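Local coordinates for protein bradavidin 2 (Bradyrhizobium japonicum, PDB 4GGZ) that binds biotin inside one end of an avidin-type beta-barrel, at residues L10-Y15 against L24-A29; T89-F94 against G107-T112. One frame throughout, in Å; residues are numbered along the deposited sequence. Where two conformers were deposited one is given.

Contact 1: L10-Y15 against L24-A29; sequences LPAPSY and LLIWSA
L10 and I26 meet tip to tip: CD1 of I26 fits between the two methyls of L10, and its 3.5 Å approach to L10 CD2 is tighter than usual for carbons. The other branch of I26 leans toward the loop before the strand, CG2 lying 4.1 Å from A12 CB. That methyl of A12 in turn fills the hollow over the backbone where S28 gives way to A29, 3.7 Å from S28 CA. On the sheet face that carries Y15 and L25, P13, which follows a cis peptide bond, lays CB over one face of the W27 six-membered ring in a CH-pi contact, 4.1 Å from the centroid. W27 folds back to it because CG stands anti to its own backbone N (chi1 -156°). L25 sets CD2 against S14 O, and its CA sits at the rim of the Y15 ring. S14 and I26 form an antiparallel hydrogen-bonded pair, S14 N to I26 O at 2.9 Å and I26 N to S14 O at 2.8 Å. S14 OG gives a 2.6 Å bond to P11 O from above the carbonyl plane, tying the loop to the strand. The contact is the open end of the first hairpin, strands 14-18 and 23-28; strand 33-39 flanks it beyond W27, while the chain end at V114 and W115 runs along Y15.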
ATOM      1  N   LEU A  10     -12.928  -4.882   6.532  1.00 29.44           N
ATOM      2  CA  LEU A  10     -12.566  -3.915   5.433  1.00 28.81           C
ATOM      3  C   LEU A  10     -13.670  -3.675   4.403  1.00 28.42           C
ATOM      4  O   LEU A  10     -14.013  -4.588   3.622  1.00 28.45           O
ATOM      5  CB  LEU A  10     -11.275  -4.354   4.721  1.00 29.07           C
ATOM      6  CG  LEU A  10     -10.700  -3.456   3.630  1.00 28.90           C
ATOM      7  CD1 LEU A  10     -10.288  -2.117   4.246  1.00 27.81           C
ATOM      8  CD2 LEU A  10      -9.524  -4.143   2.960  1.00 29.47           C
ATOM      9  N   PRO A  11     -14.221  -2.443   4.367  1.00 27.74           N
ATOM     10  CA  PRO A  11     -15.245  -2.148   3.357  1.00 26.98           C
ATOM     11  C   PRO A  11     -14.679  -2.173   1.910  1.00 26.35           C
ATOM     12  O   PRO A  11     -13.560  -1.717   1.662  1.00 25.05           O
ATOM     13  CB  PRO A  11     -15.748  -0.751   3.732  1.00 27.48           C
ATOM     14  CG  PRO A  11     -14.661  -0.144   4.582  1.00 27.78           C
ATOM     15  CD  PRO A  11     -13.926  -1.283   5.241  1.00 28.29           C
ATOM     16  N   ALA A  12     -15.439  -2.753   0.991  1.00 25.64           N
ATOM     17  CA  ALA A  12     -15.037  -2.818  -0.404  1.00 25.50           C
ATOM     18  C   ALA A  12     -16.271  -2.691  -1.307  1.00 25.41           C
ATOM     19  O   ALA A  12     -17.275  -3.373  -1.058  1.00 26.63           O
ATOM     20  CB  ALA A  12     -14.301  -4.123  -0.675  1.00 25.33           C
ATOM     21  N   PRO A  13     -16.203  -1.851  -2.357  1.00 23.88           N
ATOM     22  CA  PRO A  13     -15.044  -1.005  -2.672  1.00 22.15           C
ATOM     23  C   PRO A  13     -14.944   0.130  -1.684  1.00 21.08           C
ATOM     24  O   PRO A  13     -15.961   0.529  -1.097  1.00 20.88           O
ATOM     25  CB  PRO A  13     -15.379  -0.400  -4.031  1.00 22.15           C
ATOM     26  CG  PRO A  13     -16.855  -0.619  -4.241  1.00 25.11           C
ATOM     27  CD  PRO A  13     -17.311  -1.700  -3.323  1.00 24.38           C
ATOM     28  N   SER A  14     -13.732   0.648  -1.518  1.00 18.29           N
ATOM     29  CA  SER A  14     -13.510   1.816  -0.663  1.00 17.38           C
ATOM     30  C   SER A  14     -12.244   2.522  -1.123  1.00 16.96           C
ATOM     31  O   SER A  14     -11.479   1.981  -1.896  1.00 14.85           O
ATOM     32  CB  SER A  14     -13.408   1.381   0.802  1.00 16.75           C
ATOM     33  OG  SER A  14     -12.308   0.513   1.042  1.00 18.52           O
ATOM     34  N   TYR A  15     -12.001   3.739  -0.628  1.00 16.75           N
ATOM     35  CA  TYR A  15     -10.945   4.530  -1.224  1.00 16.49           C
ATOM     36  C   TYR A  15     -10.336   5.270  -0.081  1.00 16.37           C
ATOM     37  O   TYR A  15     -11.057   5.786   0.773  1.00 17.16           O
ATOM     38  CB  TYR A  15     -11.527   5.503  -2.277  1.00 17.98           C
ATOM     39  CG  TYR A  15     -10.521   6.409  -2.933  1.00 20.34           C
ATOM     40  CD1 TYR A  15      -9.533   5.908  -3.766  1.00 22.20           C
ATOM     41  CD2 TYR A  15     -10.579   7.790  -2.746  1.00 23.54           C
ATOM     42  CE1 TYR A  15      -8.613   6.740  -4.370  1.00 21.54           C
ATOM     43  CE2 TYR A  15      -9.658   8.627  -3.351  1.00 23.55           C
ATOM     44  CZ  TYR A  15      -8.686   8.095  -4.150  1.00 23.87           C
ATOM     45  OH  TYR A  15      -7.779   8.927  -4.742  1.00 27.54           O
ATOM     46  N   LEU A  24      -5.142   4.682  -2.208  1.00 13.70           N
ATOM     47  CA  LEU A  24      -5.337   3.243  -2.224  1.00 13.45           C
ATOM     48  C   LEU A  24      -6.808   2.969  -2.490  1.00 13.96           C
ATOM     49  O   LEU A  24      -7.670   3.370  -1.705  1.00 12.16           O
ATOM     50  CB  LEU A  24      -4.912   2.674  -0.861  1.00 13.71           C
ATOM     51  CG  LEU A  24      -5.237   1.195  -0.638  1.00 15.27           C
ATOM     52  CD1 LEU A  24      -4.414   0.325  -1.554  1.00 18.21           C
ATOM     53  CD2 LEU A  24      -5.006   0.781   0.828  1.00 17.30           C
ATOM     54  N   LEU A  25      -7.092   2.262  -3.576  1.00 13.84           N
ATOM     55  CA  LEU A  25      -8.453   1.961  -3.943  1.00 15.60           C
ATOM     56  C   LEU A  25      -8.595   0.496  -3.657  1.00 16.19           C
ATOM     57  O   LEU A  25      -7.804  -0.281  -4.183  1.00 15.07           O
ATOM     58  CB  LEU A  25      -8.620   2.198  -5.452  1.00 15.74           C
ATOM     59  CG  LEU A  25      -9.958   2.245  -6.213  1.00 22.42           C
ATOM     60  CD1 LEU A  25     -10.098   1.236  -7.315  1.00 23.37           C
ATOM     61  CD2 LEU A  25     -11.239   2.384  -5.386  1.00 20.21           C
ATOM     62  N   ILE A  26      -9.518   0.132  -2.776  1.00 16.61           N
ATOM     63  CA  ILE A  26      -9.777  -1.277  -2.475  1.00 18.54           C
ATOM     64  C   ILE A  26     -10.994  -1.681  -3.282  1.00 19.82           C
ATOM     65  O   ILE A  26     -12.099  -1.161  -3.071  1.00 21.31           O
ATOM     66  CB  ILE A  26      -9.933  -1.523  -0.950  1.00 19.32           C
ATOM     67  CG1 ILE A  26      -8.589  -1.226  -0.263  1.00 20.22           C
ATOM     68  CG2 ILE A  26     -10.357  -2.997  -0.691  1.00 19.98           C
ATOM     69  CD1 ILE A  26      -8.611  -1.308   1.211  1.00 27.39           C
ATOM     70  N   TRP A  27     -10.800  -2.565  -4.248  1.00 20.36           N
ATOM     71  CA  TRP A  27     -11.925  -2.905  -5.117  1.00 22.05           C
ATOM     72  C   TRP A  27     -12.745  -4.045  -4.542  1.00 22.00           C
ATOM     73  O   TRP A  27     -13.978  -3.983  -4.537  1.00 22.62           O
ATOM     74  CB  TRP A  27     -11.503  -3.198  -6.557  1.00 24.49           C
ATOM     75  CG  TRP A  27     -12.660  -2.968  -7.446  1.00 28.18           C
ATOM     76  CD1 TRP A  27     -13.336  -3.898  -8.194  1.00 30.65           C
ATOM     77  CD2 TRP A  27     -13.366  -1.725  -7.605  1.00 30.31           C
ATOM     78  NE1 TRP A  27     -14.394  -3.295  -8.846  1.00 33.74           N
ATOM     79  CE2 TRP A  27     -14.440  -1.966  -8.489  1.00 32.61           C
ATOM     80  CE3 TRP A  27     -13.183  -0.433  -7.092  1.00 29.75           C
ATOM     81  CZ2 TRP A  27     -15.319  -0.958  -8.885  1.00 30.73           C
ATOM     82  CZ3 TRP A  27     -14.061   0.570  -7.478  1.00 30.65           C
ATOM     83  CH2 TRP A  27     -15.113   0.301  -8.372  1.00 30.65           C
ATOM     84  N   SER A  28     -12.075  -5.064  -4.020  1.00 19.67           N
ATOM     85  CA  SER A  28     -12.793  -6.170  -3.397  1.00 19.13           C
ATOM     86  C   SER A  28     -11.966  -6.747  -2.269  1.00 18.08           C
ATOM     87  O   SER A  28     -10.746  -6.489  -2.172  1.00 17.06           O
ATOM     88  CB  SER A  28     -13.055  -7.256  -4.442  1.00 19.03           C
ATOM     89  OG  SER A  28     -11.852  -7.620  -5.048  1.00 21.24           O
ATOM     90  N   ALA A  29     -12.634  -7.510  -1.410  1.00 17.15           N
ATOM     91  CA  ALA A  29     -11.969  -8.239  -0.347  1.00 17.33           C
ATOM     92  C   ALA A  29     -12.556  -9.638  -0.236  1.00 18.35           C
ATOM     93  O   ALA A  29     -12.765 -10.167   0.842  1.00 19.26           O
ATOM     94  CB  ALA A  29     -12.062  -7.475   0.981  1.00 18.69           C
TER

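Contact 2: T89-F94 against G107-T112; sequences TSWTLF and GGDIFT. With BTN (biotin), chain E.
The last hairpin of the avidin barrel, strands 86-96 and 102-113, carries one wall of the biotin site here, with the G107 backbone lying against the W91 indole and D109 gripping the ligand. The W91 indole is sandwiched: biotin C6 lies 3.4 Å from CD2 over one face, and the G107 backbone covers the opposite face, its CA 3.9 Å from the centroid of the six-membered ring in a CH-pi contact. G107 has no side chain, and a CB there would run into W91 CZ2. The indole swings over its partner strand because CG sits between the backbone N and the carbonyl carbon (chi1 55°). Its NE1 makes a weak bond to G108 O, near the ring plane, at 3.0 Å. Replacing this indole by the methyl of an alanine is likely to leave biotin C6 without the flat surface it lies on and open a gap over G107. This is an antiparallel ladder: W91 and G107 pair through two backbone bonds, as do T89 and D109, with S90 and G108 the non-hydrogen-bonded pair between them. D109 O accepts twice from T89, from N at 2.7 Å and from OG1 at 2.9 Å, the hydroxyl coming in above the carbonyl plane. On the ligand side, biotin N1 gives D109 OD2 a nearly straight bond of 2.9 Å (174° at the hydrogen). W78 NE1 also donates to OD2, and R20 forms a salt bridge with OD1, so both oxygens of the carboxylate have partners and its charge is probably stabilised by the arginine. The ring of F111 turns an edge to T89 OG1, at 3.9 Å from CE1, and meets W78 edge-to-face.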
ATOM      1  N   THR A  89      -0.533   1.907   9.655  1.00 20.10           N
ATOM      2  CA  THR A  89       0.311   0.836   9.126  1.00 19.09           C
ATOM      3  C   THR A  89       1.792   1.098   9.250  1.00 18.08           C
ATOM      4  O   THR A  89       2.246   2.235   9.519  1.00 17.14           O
ATOM      5  CB  THR A  89       0.079   0.600   7.606  1.00 20.87           C
ATOM      6  OG1 THR A  89       0.496   1.751   6.856  1.00 22.30           O
ATOM      7  CG2 THR A  89      -1.373   0.275   7.281  1.00 20.97           C
ATOM      8  N   SER A  90       2.558   0.032   9.096  1.00 16.81           N
ATOM      9  CA  SER A  90       4.002   0.135   8.911  0.50 17.46           C
ATOM     10  C   SER A  90       4.314  -0.533   7.595  1.00 16.88           C
ATOM     11  O   SER A  90       3.589  -1.475   7.200  1.00 17.67           O
ATOM     12  CB  SER A  90       4.755  -0.591  10.035  0.50 17.67           C
ATOM     13  OG  SER A  90       4.591   0.089  11.262  0.50 21.33           O
ATOM     14  N   TRP A  91       5.380  -0.095   6.934  1.00 15.50           N
ATOM     15  CA  TRP A  91       5.716  -0.659   5.644  1.00 15.22           C
ATOM     16  C   TRP A  91       7.216  -0.876   5.515  1.00 14.84           C
ATOM     17  O   TRP A  91       8.027  -0.197   6.165  1.00 14.25           O
ATOM     18  CB  TRP A  91       5.195   0.215   4.461  1.00 14.84           C
ATOM     19  CG  TRP A  91       5.655   1.697   4.514  1.00 14.63           C
ATOM     20  CD1 TRP A  91       4.937   2.742   5.014  1.00 17.80           C
ATOM     21  CD2 TRP A  91       6.929   2.243   4.093  1.00 12.94           C
ATOM     22  NE1 TRP A  91       5.681   3.915   4.950  1.00 17.21           N
ATOM     23  CE2 TRP A  91       6.904   3.639   4.390  1.00 15.44           C
ATOM     24  CE3 TRP A  91       8.096   1.697   3.524  1.00 15.45           C
ATOM     25  CZ2 TRP A  91       7.979   4.488   4.110  1.00 16.54           C
ATOM     26  CZ3 TRP A  91       9.157   2.540   3.223  1.00 17.39           C
ATOM     27  CH2 TRP A  91       9.097   3.936   3.541  1.00 17.58           C
ATOM     28  N   THR A  92       7.545  -1.819   4.641  1.00 15.21           N
ATOM     29  CA  THR A  92       8.917  -2.026   4.207  0.50 15.72           C
ATOM     30  C   THR A  92       8.966  -1.997   2.685  1.00 15.42           C
ATOM     31  O   THR A  92       8.146  -2.641   2.023  1.00 15.34           O
ATOM     32  CB  THR A  92       9.588  -3.294   4.832  0.50 15.61           C
ATOM     33  OG1 THR A  92      10.837  -3.550   4.170  0.50 18.05           O
ATOM     34  CG2 THR A  92       8.704  -4.529   4.739  0.50 17.33           C
ATOM     35  N   LEU A  93       9.906  -1.224   2.146  1.00 14.53           N
ATOM     36  CA  LEU A  93      10.062  -1.063   0.698  1.00 16.13           C
ATOM     37  C   LEU A  93      11.324  -1.817   0.347  1.00 15.53           C
ATOM     38  O   LEU A  93      12.391  -1.484   0.857  1.00 14.98           O
ATOM     39  CB  LEU A  93      10.166   0.434   0.326  1.00 15.47           C
ATOM     40  CG  LEU A  93      10.637   0.844  -1.082  1.00 16.85           C
ATOM     41  CD1 LEU A  93       9.616   0.560  -2.119  1.00 21.47           C
ATOM     42  CD2 LEU A  93      10.999   2.364  -1.172  1.00 19.72           C
ATOM     43  N   PHE A  94      11.181  -2.875  -0.455  1.00 15.45           N
ATOM     44  CA  PHE A  94      12.300  -3.693  -0.904  1.00 15.99           C
ATOM     45  C   PHE A  94      12.659  -3.265  -2.291  1.00 16.85           C
ATOM     46  O   PHE A  94      11.817  -3.285  -3.200  1.00 16.83           O
ATOM     47  CB  PHE A  94      11.886  -5.164  -0.947  1.00 16.47           C
ATOM     48  CG  PHE A  94      11.380  -5.704   0.383  1.00 15.17           C
ATOM     49  CD1 PHE A  94      10.051  -5.486   0.781  1.00 15.03           C
ATOM     50  CD2 PHE A  94      12.206  -6.446   1.203  1.00 19.41           C
ATOM     51  CE1 PHE A  94       9.571  -5.989   1.979  1.00 16.80           C
ATOM     52  CE2 PHE A  94      11.736  -6.954   2.413  1.00 20.12           C
ATOM     53  CZ  PHE A  94      10.401  -6.736   2.798  1.00 19.87           C
ATOM     54  N   GLY A 107       9.082   2.525   6.993  1.00 18.13           N
ATOM     55  CA  GLY A 107       8.449   3.708   7.607  1.00 17.52           C
ATOM     56  C   GLY A 107       7.023   3.377   7.988  1.00 17.13           C
ATOM     57  O   GLY A 107       6.609   2.191   7.996  1.00 17.67           O
ATOM     58  N   GLY A 108       6.268   4.419   8.302  1.00 17.23           N
ATOM     59  CA  GLY A 108       4.867   4.284   8.634  1.00 17.05           C
ATOM     60  C   GLY A 108       3.951   4.979   7.645  1.00 17.37           C
ATOM     61  O   GLY A 108       4.385   5.824   6.832  1.00 17.33           O
ATOM     62  N   ASP A 109       2.671   4.613   7.695  1.00 17.28           N
ATOM     63  CA  ASP A 109       1.648   5.325   6.954  1.00 17.30           C
ATOM     64  C   ASP A 109       0.342   5.216   7.710  1.00 18.44           C
ATOM     65  O   ASP A 109       0.051   4.191   8.279  1.00 18.23           O
ATOM     66  CB  ASP A 109       1.425   4.689   5.592  1.00 18.19           C
ATOM     67  CG  ASP A 109       2.227   5.334   4.488  1.00 19.37           C
ATOM     68  OD1 ASP A 109       2.513   6.552   4.534  1.00 15.75           O
ATOM     69  OD2 ASP A 109       2.546   4.601   3.537  1.00 13.79           O
ATOM     70  N   ILE A 110      -0.455   6.272   7.696  1.00 18.02           N
ATOM     71  CA  ILE A 110      -1.798   6.170   8.222  1.00 18.07           C
ATOM     72  C   ILE A 110      -2.702   6.538   7.070  1.00 17.75           C
ATOM     73  O   ILE A 110      -2.624   7.665   6.534  1.00 16.71           O
ATOM     74  CB  ILE A 110      -2.052   7.158   9.393  1.00 18.34           C
ATOM     75  CG1 ILE A 110      -1.095   6.934  10.554  1.00 20.77           C
ATOM     76  CG2 ILE A 110      -3.530   7.080   9.834  1.00 18.81           C
ATOM     77  CD1 ILE A 110      -1.283   8.044  11.639  1.00 19.89           C
ATOM     78  N   PHE A 111      -3.498   5.565   6.610  1.00 16.12           N
ATOM     79  CA  PHE A 111      -4.501   5.842   5.608  1.00 15.83           C
ATOM     80  C   PHE A 111      -5.839   6.223   6.238  1.00 16.14           C
ATOM     81  O   PHE A 111      -6.255   5.650   7.252  1.00 17.64           O
ATOM     82  CB  PHE A 111      -4.750   4.590   4.744  1.00 14.24           C
ATOM     83  CG  PHE A 111      -3.564   4.190   3.916  1.00 13.60           C
ATOM     84  CD1 PHE A 111      -2.522   3.459   4.478  1.00 15.64           C
ATOM     85  CD2 PHE A 111      -3.486   4.531   2.556  1.00 11.57           C
ATOM     86  CE1 PHE A 111      -1.393   3.061   3.704  1.00 12.31           C
ATOM     87  CE2 PHE A 111      -2.375   4.127   1.778  1.00 10.44           C
ATOM     88  CZ  PHE A 111      -1.322   3.424   2.352  1.00 12.36           C
ATOM     89  N   THR A 112      -6.519   7.166   5.600  1.00 17.15           N
ATOM     90  CA  THR A 112      -7.840   7.636   6.038  1.00 18.06           C
ATOM     91  C   THR A 112      -8.848   7.418   4.935  1.00 19.01           C
ATOM     92  O   THR A 112      -8.611   7.807   3.783  1.00 17.86           O
ATOM     93  CB  THR A 112      -7.824   9.167   6.351  1.00 19.71           C
ATOM     94  OG1 THR A 112      -7.023   9.411   7.510  1.00 20.84           O
ATOM     95  CG2 THR A 112      -9.252   9.668   6.599  1.00 20.65           C
TER
HETATM   96  C11 BTN E 900       9.913   3.585  -5.227  1.00 25.59           C
HETATM   97  O11 BTN E 900      10.282   4.749  -4.851  1.00 24.30           O
HETATM   98  O12 BTN E 900      10.770   2.659  -5.304  1.00 24.25           O
HETATM   99  C10 BTN E 900       8.481   3.275  -5.610  1.00 22.68           C
HETATM  100  C9  BTN E 900       7.435   4.108  -4.855  1.00 19.22           C
HETATM  101  C8  BTN E 900       7.479   3.781  -3.357  1.00 15.04           C
HETATM  102  C7  BTN E 900       6.435   4.604  -2.568  1.00 15.60           C
HETATM  103  C2  BTN E 900       6.493   4.262  -1.068  1.00 16.54           C
HETATM  104  S1  BTN E 900       5.526   2.941  -0.640  1.00 16.56           S
HETATM  105  C6  BTN E 900       5.764   3.372   1.107  1.00 16.68           C
HETATM  106  C5  BTN E 900       5.650   4.895   1.178  1.00 14.60           C
HETATM  107  N1  BTN E 900       4.270   5.309   1.323  1.00 16.05           N
HETATM  108  C3  BTN E 900       3.869   5.973   0.237  1.00 11.56           C
HETATM  109  O3  BTN E 900       2.613   6.492   0.127  1.00 13.06           O
HETATM  110  N2  BTN E 900       4.800   6.062  -0.686  1.00 11.31           N
HETATM  111  C4  BTN E 900       6.017   5.420  -0.186  1.00 14.20           C

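Contact 1 closes before contact 2 opens along the chain: the first joins strands 14-18 and 23-28, the second strands 86-96 and 102-113, the first and last hairpins of one eight-stranded antiparallel barrel. Their centres lie about 17 Å apart on opposite sides of the chain's centre. Strands 14-18 and 102-113 are neighbours, so the two hairpins meet where the barrel closes, and L24 CB packs against F111 CE2 at 3.9 Å. Contact 2 supplies the biotin-binding D109, whereas the side chain of L24 in contact 1 stays about 8 Å from biotin; N18, another biotin-binding residue, lies on the strand continuing from contact 1 and touches D109.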